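Local atomic coordinates of inner kinetochore subunit cnp3 (Schizosaccharomyces pombe, PDB entry 6O2D), a protein that serves in the inner kinetochore platform that assembles on centromeric DNA and helps segregate chromosomes in mitosis and meiosis, here represented by its dimeric cupin domain. Residues E72-G76 and I125-K130; F91-K97 and M109-F115. All coordinates share one frame; numbering follows the deposited sequence.

Contact 1. Residues E72-G76 and I125-K130; sequences EMPAG and IKNIGK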
loop_
_atom_site.group_PDB
_atom_site.type_symbol
_atom_site.label_atom_id
_atom_site.label_comp_id
_atom_site.label_asym_id
_atom_site.label_seq_id
_atom_site.Cartn_x
_atom_site.Cartn_y
_atom_site.Cartn_z
ATOM N N GLU B 72 -3.661 13.657 5.278
ATOM C CA GLU B 72 -4.481 14.698 4.665
ATOM C C GLU B 72 -3.699 16.003 4.624
ATOM O O GLU B 72 -2.948 16.305 5.551
ATOM C CB GLU B 72 -5.784 14.973 5.424
ATOM C CG GLU B 72 -6.618 16.033 4.739
ATOM C CD GLU B 72 -7.803 16.433 5.523
ATOM O OE1 GLU B 72 -8.493 15.518 6.017
ATOM O OE2 GLU B 72 -8.017 17.653 5.672
HETATM N N MSE B 73 -3.894 16.787 3.567
HETATM C CA MSE B 73 -3.222 18.074 3.462
HETATM C C MSE B 73 -4.225 19.187 3.198
HETATM O O MSE B 73 -4.951 19.163 2.200
HETATM C CB MSE B 73 -2.189 17.998 2.350
HETATM C CG MSE B 73 -1.039 17.139 2.787
HETATM SE SE MSE B 73 0.435 17.175 1.568
HETATM C CE MSE B 73 -0.279 16.053 0.152
ATOM N N PRO B 74 -4.280 20.158 4.103
ATOM C CA PRO B 74 -5.190 21.292 3.919
ATOM C C PRO B 74 -4.825 22.097 2.680
ATOM O O PRO B 74 -3.812 21.873 2.017
ATOM C CB PRO B 74 -5.004 22.111 5.202
ATOM C CG PRO B 74 -4.321 21.177 6.174
ATOM C CD PRO B 74 -3.505 20.247 5.352
ATOM N N ALA B 75 -5.695 23.045 2.356
ATOM C CA ALA B 75 -5.473 23.908 1.207
ATOM C C ALA B 75 -4.226 24.755 1.410
ATOM O O ALA B 75 -4.007 25.318 2.486
ATOM C CB ALA B 75 -6.685 24.813 0.987
ATOM N N GLY B 76 -3.400 24.837 0.371
ATOM C CA GLY B 76 -2.182 25.610 0.489
ATOM C C GLY B 76 -1.090 24.965 1.307
ATOM O O GLY B 76 -0.194 25.668 1.779
ATOM N N ILE B 125 5.648 17.156 -1.667
ATOM C CA ILE B 125 4.255 17.220 -2.115
ATOM C C ILE B 125 3.661 18.567 -1.721
ATOM O O ILE B 125 3.882 19.058 -0.610
ATOM C CB ILE B 125 3.375 16.086 -1.552
ATOM C CG1 ILE B 125 4.165 14.791 -1.351
ATOM C CG2 ILE B 125 2.216 15.822 -2.515
ATOM C CD1 ILE B 125 3.358 13.698 -0.694
ATOM N N LYS B 126 2.871 19.144 -2.620
ATOM C CA LYS B 126 2.194 20.415 -2.382
ATOM C C LYS B 126 0.728 20.304 -2.783
ATOM O O LYS B 126 0.409 19.690 -3.804
ATOM C CB LYS B 126 2.864 21.549 -3.172
ATOM C CG LYS B 126 3.502 22.624 -2.317
ATOM C CD LYS B 126 4.793 23.105 -2.944
ATOM C CE LYS B 126 5.440 24.210 -2.125
ATOM N NZ LYS B 126 6.858 24.441 -2.476
ATOM N N ASN B 127 -0.166 20.840 -1.953
ATOM C CA ASN B 127 -1.582 20.914 -2.301
ATOM C C ASN B 127 -1.827 22.109 -3.224
ATOM O O ASN B 127 -1.680 23.266 -2.808
ATOM C CB ASN B 127 -2.435 21.015 -1.036
ATOM C CG ASN B 127 -3.909 20.704 -1.289
ATOM O OD1 ASN B 127 -4.405 20.855 -2.409
ATOM N ND2 ASN B 127 -4.607 20.256 -0.251
ATOM N N ILE B 128 -2.247 21.828 -4.458
ATOM C CA ILE B 128 -2.483 22.854 -5.467
ATOM C C ILE B 128 -3.977 23.060 -5.702
ATOM O O ILE B 128 -4.376 23.733 -6.652
ATOM C CB ILE B 128 -1.757 22.530 -6.783
ATOM C CG1 ILE B 128 -2.376 21.290 -7.436
ATOM C CG2 ILE B 128 -0.273 22.328 -6.516
ATOM C CD1 ILE B 128 -1.851 20.976 -8.814
ATOM N N GLY B 129 -4.816 22.519 -4.825
ATOM C CA GLY B 129 -6.248 22.679 -4.942
ATOM C C GLY B 129 -6.768 23.297 -3.654
ATOM O O GLY B 129 -6.009 23.499 -2.701
ATOM N N LYS B 130 -8.071 23.611 -3.656
ATOM C CA LYS B 130 -8.667 24.221 -2.472
ATOM C C LYS B 130 -9.528 23.256 -1.674
ATOM O O LYS B 130 -10.009 23.633 -0.602
ATOM C CB LYS B 130 -9.438 25.498 -2.811
ATOM C CG LYS B 130 -8.425 26.532 -3.341
ATOM C CD LYS B 130 -7.650 27.234 -2.228
ATOM C CE LYS B 130 -6.211 27.534 -2.693
ATOM N NZ LYS B 130 -5.973 28.007 -4.078
#
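N127 reaches from the end of strand 122-127 to the backbone of M73 and P74, where strand 66-73 gives way to a loop, and it illustrates how one amide can join the ends of two strands that belong to different sheets. Its CB already lies against the carbonyl of P74, 3.5 Å from that O. Beyond it, CG stands anti to the backbone N (chi1 -164°), which carries the amide between the two segments and leaves CG also 3.5 Å from P74 O. There its ends divide the work. ND2 donates to M73 O at 2.7 Å and to P74 O at 2.9 Å, both weak because the N-H groups point well off the acceptors. A further weak bond from ND2 goes to the carbonyl of E131, so the two N-H groups of ND2 are shared, weakly, among three backbone oxygens. OD1 turns back to its own segment and accepts from G129 N at 3.0 Å, an altogether straighter bond (159° at the hydrogen), with the donor tilted only moderately from the carbonyl plane. An alanine here would probably leave the carbonyls of M73 and P74 without their shared donor and free the 127-129 turn from its clasp.

On the inner flank the contact is apolar. The selenomethionine M73 bends at chi3 so that CE meets CG2 of I125 at 3.7 Å, the two side chains crossing at about a right angle, and I98 touches both. On the outer flank the contact thins to A75, whose CB is 3.9 Å from K130 O and within touch of the aliphatic CD of K130. The G129 N to N127 OD1 bond closes an Asx turn, placed where a strand of each sheet of the cupin beta-barrel comes to its end.

Contact 2. Residues F91-K97 and M109-F115; sequences FCILQGK and MKKDGVF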
loop_
_atom_site.group_PDB
_atom_site.type_symbol
_atom_site.label_atom_id
_atom_site.label_comp_id
_atom_site.label_asym_id
_atom_site.label_seq_id
_atom_site.Cartn_x
_atom_site.Cartn_y
_atom_site.Cartn_z
ATOM N N PHE B 91 1.993 6.044 -2.370
ATOM C CA PHE B 91 0.920 6.987 -2.096
ATOM C C PHE B 91 -0.205 6.728 -3.079
ATOM O O PHE B 91 0.050 6.578 -4.278
ATOM C CB PHE B 91 1.395 8.436 -2.201
ATOM C CG PHE B 91 2.376 8.819 -1.140
ATOM C CD1 PHE B 91 1.942 9.181 0.123
ATOM C CD2 PHE B 91 3.734 8.808 -1.399
ATOM C CE1 PHE B 91 2.846 9.533 1.105
ATOM C CE2 PHE B 91 4.633 9.156 -0.422
ATOM C CZ PHE B 91 4.186 9.520 0.833
ATOM N N CYS B 92 -1.440 6.668 -2.577
ATOM C CA CYS B 92 -2.627 6.638 -3.421
ATOM C C CYS B 92 -3.500 7.833 -3.071
ATOM O O CYS B 92 -3.866 8.023 -1.904
ATOM C CB CYS B 92 -3.406 5.331 -3.253
ATOM S SG CYS B 92 -4.871 5.249 -4.338
ATOM N N ILE B 93 -3.852 8.615 -4.083
ATOM C CA ILE B 93 -4.529 9.890 -3.889
ATOM C C ILE B 93 -6.023 9.633 -3.958
ATOM O O ILE B 93 -6.557 9.318 -5.025
ATOM C CB ILE B 93 -4.093 10.925 -4.930
ATOM C CG1 ILE B 93 -2.572 10.904 -5.050
ATOM C CG2 ILE B 93 -4.629 12.319 -4.578
ATOM C CD1 ILE B 93 -2.063 11.533 -6.281
ATOM N N LEU B 94 -6.700 9.809 -2.828
ATOM C CA LEU B 94 -8.129 9.563 -2.759
ATOM C C LEU B 94 -8.952 10.787 -3.113
ATOM O O LEU B 94 -10.070 10.634 -3.613
ATOM C CB LEU B 94 -8.507 9.075 -1.359
ATOM C CG LEU B 94 -7.797 7.811 -0.863
ATOM C CD1 LEU B 94 -8.503 7.281 0.359
ATOM C CD2 LEU B 94 -7.725 6.741 -1.947
ATOM N N GLN B 95 -8.431 11.991 -2.871
ATOM C CA GLN B 95 -9.180 13.210 -3.154
ATOM C C GLN B 95 -8.226 14.398 -3.189
ATOM O O GLN B 95 -7.204 14.412 -2.497
ATOM C CB GLN B 95 -10.299 13.438 -2.126
ATOM C CG GLN B 95 -9.982 14.426 -1.019
ATOM C CD GLN B 95 -11.221 14.844 -0.246
ATOM O OE1 GLN B 95 -12.314 14.314 -0.462
ATOM N NE2 GLN B 95 -11.056 15.799 0.663
ATOM N N GLY B 96 -8.567 15.386 -4.008
ATOM C CA GLY B 96 -7.829 16.632 -4.038
ATOM C C GLY B 96 -6.909 16.731 -5.235
ATOM O O GLY B 96 -6.943 15.918 -6.165
ATOM N N LYS B 97 -6.053 17.752 -5.192
ATOM C CA LYS B 97 -5.066 17.980 -6.239
ATOM C C LYS B 97 -3.715 18.259 -5.599
ATOM O O LYS B 97 -3.618 19.101 -4.699
ATOM C CB LYS B 97 -5.462 19.172 -7.125
ATOM C CG LYS B 97 -6.964 19.461 -7.185
ATOM C CD LYS B 97 -7.286 20.590 -8.163
ATOM C CE LYS B 97 -8.547 21.350 -7.768
ATOM N NZ LYS B 97 -8.309 22.470 -6.822
HETATM N N MSE B 109 -1.372 15.245 -10.162
HETATM C CA MSE B 109 -2.105 14.009 -9.982
HETATM C C MSE B 109 -3.309 14.353 -9.137
HETATM O O MSE B 109 -3.185 15.103 -8.167
HETATM C CB MSE B 109 -1.253 12.952 -9.273
HETATM C CG MSE B 109 -0.664 11.887 -10.163
HETATM SE SE MSE B 109 0.275 10.526 -9.140
HETATM C CE MSE B 109 0.981 9.520 -10.650
ATOM N N LYS B 110 -4.481 13.854 -9.507
ATOM C CA LYS B 110 -5.613 13.833 -8.594
ATOM C C LYS B 110 -6.024 12.386 -8.362
ATOM O O LYS B 110 -5.214 11.459 -8.466
ATOM C CB LYS B 110 -6.828 14.633 -9.064
ATOM C CG LYS B 110 -7.508 14.157 -10.305
ATOM C CD LYS B 110 -7.713 15.201 -11.388
ATOM C CE LYS B 110 -8.671 14.394 -12.306
ATOM N NZ LYS B 110 -9.452 15.273 -13.334
ATOM N N LYS B 111 -7.312 12.218 -8.053
ATOM C CA LYS B 111 -7.895 10.978 -7.567
ATOM C C LYS B 111 -7.548 9.805 -8.472
ATOM O O LYS B 111 -7.536 9.922 -9.700
ATOM C CB LYS B 111 -9.426 11.130 -7.487
ATOM C CG LYS B 111 -10.212 9.815 -7.366
ATOM C CD LYS B 111 -11.341 9.881 -6.333
ATOM C CE LYS B 111 -11.822 8.477 -5.928
ATOM N NZ LYS B 111 -11.554 8.095 -4.485
ATOM N N ASP B 112 -7.200 8.688 -7.836
ATOM C CA ASP B 112 -6.872 7.418 -8.477
ATOM C C ASP B 112 -5.505 7.428 -9.139
ATOM O O ASP B 112 -5.213 6.564 -9.970
ATOM C CB ASP B 112 -7.954 6.997 -9.480
ATOM C CG ASP B 112 -9.260 6.652 -8.801
ATOM O OD1 ASP B 112 -9.301 6.652 -7.552
ATOM O OD2 ASP B 112 -10.244 6.370 -9.516
ATOM N N GLY B 113 -4.648 8.373 -8.773
ATOM C CA GLY B 113 -3.258 8.348 -9.181
ATOM C C GLY B 113 -2.442 7.775 -8.035
ATOM O O GLY B 113 -2.779 7.965 -6.867
ATOM N N VAL B 114 -1.393 7.035 -8.383
ATOM C CA VAL B 114 -0.462 6.489 -7.405
ATOM C C VAL B 114 0.962 6.756 -7.873
ATOM O O VAL B 114 1.247 6.739 -9.075
ATOM C CB VAL B 114 -0.680 4.979 -7.166
ATOM C CG1 VAL B 114 -2.039 4.732 -6.538
ATOM C CG2 VAL B 114 -0.540 4.202 -8.466
ATOM N N PHE B 115 1.851 7.017 -6.924
ATOM C CA PHE B 115 3.262 7.134 -7.234
ATOM C C PHE B 115 4.061 6.498 -6.107
ATOM O O PHE B 115 3.574 6.345 -4.984
ATOM C CB PHE B 115 3.679 8.594 -7.480
ATOM C CG PHE B 115 3.749 9.434 -6.240
ATOM C CD1 PHE B 115 2.611 10.025 -5.724
ATOM C CD2 PHE B 115 4.958 9.659 -5.605
ATOM C CE1 PHE B 115 2.678 10.811 -4.591
ATOM C CE2 PHE B 115 5.028 10.445 -4.473
ATOM C CZ PHE B 115 3.890 11.024 -3.969
#
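F91 and F115 lie opposite one another in the register, as an antiparallel hydrogen-bonded pair, and from here the contact grades from a packed aromatic end to a polar turn. F91 N to F115 O measures 3.1 Å, and the return bond from F115 N lies in the plane of the F91 carbonyl. On the face of the sheet that bears F91 and F115 the two rings are near parallel, with planes 22° apart, but slid so far that they barely overlap; their centroids are 5.1 Å apart, and CZ of F115 sits by CD2 of F91. The first torsion of F115 (chi1 73°) sets its ring between the backbone N and the carbonyl carbon, which brings CE1 alongside CB of F91, while F107 meets the ring edge-to-face. The other face of the sheet carries the neighbouring non-hydrogen-bonded pair, C92 and V114, joined through CB and CG1. Further along, I93 fills the middle: its CD1 lies 3.4 Å from CB of selenomethionine M109, the two side chains crossing at about a right angle, with L135 and I98 also against it. Its backbone N bonds to G113 O, and its carbonyl receives D112 N at 3.0 Å, so the type II turn from K110 to G113 is pinned to the strand.

The turn side is looser and more polar. K110 and K97 are exposed, the end of each leading away from the opposite segment. K111, by contrast, folds its chain along the L94 carbonyl and places NZ 3.1 Å from that O, on a lone pair. The same ammonium has a long, weak ionic contact with D112 of the second subunit. Apolar side chains thus pack the sheet's faces, backbone bonds and one lysine fix the turn, and the G113-F115 strand pairs outward, so that the sheet runs on into the second subunit.

Contacts 1 and 2 lie with their centres 12 Å apart on the same side of the chain's centre, and both segments of contact 2 fall in sequence between those of contact 1. They meet where K97 O approaches I128 N at 3.1 Å, a probable hydrogen bond, so the loop leaving strand 88-95 leans on the turn that follows strand 122-127. I98, the next residue after K97, links them again by touching M73 and I125 in one and I93 in the other. Contact 1 joins strand ends of the two sheets, its centre about 17 Å from the chain's centre, whereas contact 2, about 13 Å from that centre, includes the strand 113-117 that pairs with the second subunit.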